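Local coordinates for protein BpsB (PgaB), Poly-beta-1,6-N-acetyl-D-glucosamine N-deacetylase (Bordetella bronchiseptica RB50, PDB 5BU6) that removes acetyl groups from the biofilm polysaccharide poly-beta-1,6-N-acetyl-D-glucosamine, as a metal-dependent deacetylase of carbohydrate esterase family 4, at residues L151-H156 with R216-P221. The protein carries 5 engineered substitutions. Residues are numbered along the deposited sequence; the frame is centred on the assembly and turned at random.
With NI (nickel (II) ion), chain C.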
# COMPACT_ATOMS: atom_id res chain seq x y z
N LEU A 151 1.23 1.30 -10.13
CA LEU A 151 1.97 1.93 -9.04
C LEU A 151 1.01 2.77 -8.21
O LEU A 151 0.12 3.45 -8.74
CB LEU A 151 3.12 2.79 -9.58
CG LEU A 151 4.26 2.09 -10.31
CD1 LEU A 151 5.39 3.08 -10.61
CD2 LEU A 151 4.78 0.90 -9.52
N ALA A 152 1.20 2.71 -6.90
CA ALA A 152 0.38 3.46 -5.97
C ALA A 152 1.29 4.15 -4.97
O ALA A 152 2.44 3.77 -4.81
CB ALA A 152 -0.59 2.52 -5.24
N SER A 153 0.77 5.16 -4.29
CA SER A 153 1.47 5.76 -3.16
C SER A 153 1.28 4.92 -1.91
O SER A 153 0.17 4.50 -1.60
CB SER A 153 0.97 7.18 -2.92
OG SER A 153 1.56 7.77 -1.78
N HIS A 154 2.38 4.69 -1.19
CA HIS A 154 2.33 4.18 0.19
C HIS A 154 2.72 5.32 1.14
O HIS A 154 3.27 5.07 2.21
CB HIS A 154 3.26 2.97 0.36
CG HIS A 154 2.84 2.03 1.44
ND1 HIS A 154 1.57 2.05 2.00
CD2 HIS A 154 3.51 1.05 2.08
CE1 HIS A 154 1.49 1.13 2.95
NE2 HIS A 154 2.65 0.49 3.00
N SER A 155 2.41 6.54 0.71
CA SER A 155 2.77 7.84 1.33
C SER A 155 4.21 8.22 0.98
O SER A 155 4.95 7.42 0.42
CB SER A 155 2.58 7.85 2.86
OG SER A 155 3.70 7.28 3.53
N HIS A 156 4.59 9.45 1.27
CA HIS A 156 5.99 9.88 1.18
C HIS A 156 6.69 9.49 2.47
O HIS A 156 7.59 8.68 2.47
CB HIS A 156 6.10 11.39 0.93
CG HIS A 156 7.52 11.88 0.79
ND1 HIS A 156 8.38 11.41 -0.17
CD2 HIS A 156 8.21 12.80 1.51
CE1 HIS A 156 9.55 12.02 -0.05
NE2 HIS A 156 9.47 12.86 0.97
N ARG A 216 -3.20 7.14 -8.90
CA ARG A 216 -4.56 7.51 -8.59
C ARG A 216 -5.03 6.84 -7.32
O ARG A 216 -6.21 6.92 -6.97
CB ARG A 216 -5.49 7.17 -9.75
CG ARG A 216 -5.25 5.79 -10.31
CD ARG A 216 -6.01 5.56 -11.60
NE ARG A 216 -5.52 4.35 -12.24
CZ ARG A 216 -5.97 3.87 -13.40
NH1 ARG A 216 -5.45 2.76 -13.89
NH2 ARG A 216 -6.93 4.51 -14.06
N SER A 217 -4.12 6.19 -6.60
CA SER A 217 -4.50 5.45 -5.42
C SER A 217 -3.47 5.60 -4.29
O SER A 217 -2.28 5.82 -4.56
CB SER A 217 -4.69 3.97 -5.77
OG SER A 217 -3.53 3.47 -6.43
N ILE A 218 -3.95 5.49 -3.05
CA ILE A 218 -3.10 5.51 -1.85
C ILE A 218 -3.38 4.28 -1.03
O ILE A 218 -4.55 3.93 -0.76
CB ILE A 218 -3.34 6.77 -0.99
CG1 ILE A 218 -2.70 6.63 0.39
CG2 ILE A 218 -4.83 7.03 -0.78
CD1 ILE A 218 -1.22 6.81 0.36
N VAL A 219 -2.32 3.58 -0.65
CA VAL A 219 -2.42 2.48 0.30
C VAL A 219 -1.95 3.03 1.63
O VAL A 219 -0.77 3.32 1.78
CB VAL A 219 -1.53 1.27 -0.08
CG1 VAL A 219 -1.69 0.14 0.99
CG2 VAL A 219 -1.90 0.74 -1.47
N TRP A 220 -2.86 3.18 2.57
CA TRP A 220 -2.55 3.83 3.83
C TRP A 220 -1.64 2.93 4.68
O TRP A 220 -2.02 1.82 4.99
CB TRP A 220 -3.85 4.15 4.58
CG TRP A 220 -4.73 5.18 3.86
CD1 TRP A 220 -5.93 4.95 3.21
CD2 TRP A 220 -4.49 6.59 3.77
NE1 TRP A 220 -6.43 6.13 2.70
CE2 TRP A 220 -5.57 7.15 3.03
CE3 TRP A 220 -3.46 7.43 4.24
CZ2 TRP A 220 -5.64 8.52 2.76
CZ3 TRP A 220 -3.54 8.79 3.96
CH2 TRP A 220 -4.62 9.32 3.21
N PRO A 221 -0.46 3.44 5.09
CA PRO A 221 0.35 2.67 6.04
C PRO A 221 -0.44 2.30 7.28
O PRO A 221 -1.18 3.14 7.81
CB PRO A 221 1.49 3.63 6.39
CG PRO A 221 1.67 4.43 5.11
CD PRO A 221 0.24 4.64 4.61
NI NI C . 3.69 -0.86 4.38
O HOH W 1 -2.47 4.36 -8.72
O HOH W 2 2.91 -2.58 3.41
O HOH W 3 4.58 -2.37 5.66
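His-154 faces two ways: NE2 binds the nickel ion at 2.2 Å, while ND1 donates its N-H to Val-219 O at 2.7 Å. That oxygen lies in the ring plane, although ND1 sits above the carbonyl plane rather than on a lone pair. With CG anti to the backbone N (chi1 -153°), the imidazole reaches back to 216-221. Gripped at both nitrogens, the ring is fixed in rotation, and the carbonyl probably makes NE2 a stronger metal ligand. Asp-84, His-159 and two waters also bind this nickel, in the Asp-His-His manner of family 4 esterases.

Backbone bonds are few, consistent with strands whose axes diverge by 64°. A single bridge, with the hydrogen-bond pattern of parallel strands, pairs Ser-153 with Ile-218: Ser-153 N donates to Ser-217 O (3.1 Å) and Val-219 N to Ser-153 O (2.8 Å). Nearby, one water links Leu-151 O to Ser-217 OG and Arg-216 N.

Side-chain carbons close round these bonds. Pro-221 CG lies off-centre over the His-154 ring in a CH-pi contact, 4.2 Å from its centroid, and Ile-218 CD1 comes within 3.3 Å of Ser-153 O. Ala-152 CB and Val-219 CG2 make an apolar contact at 4.4 Å. The Ser-153 hydroxyl accepts from Ser-155 N in an ST turn and also bonds Ser-203 of helix 189-211.

Strand 149-153 pairs on with strand 104-108, strand 217-219 with 240-242, and helix 227-235 packs against Trp-220.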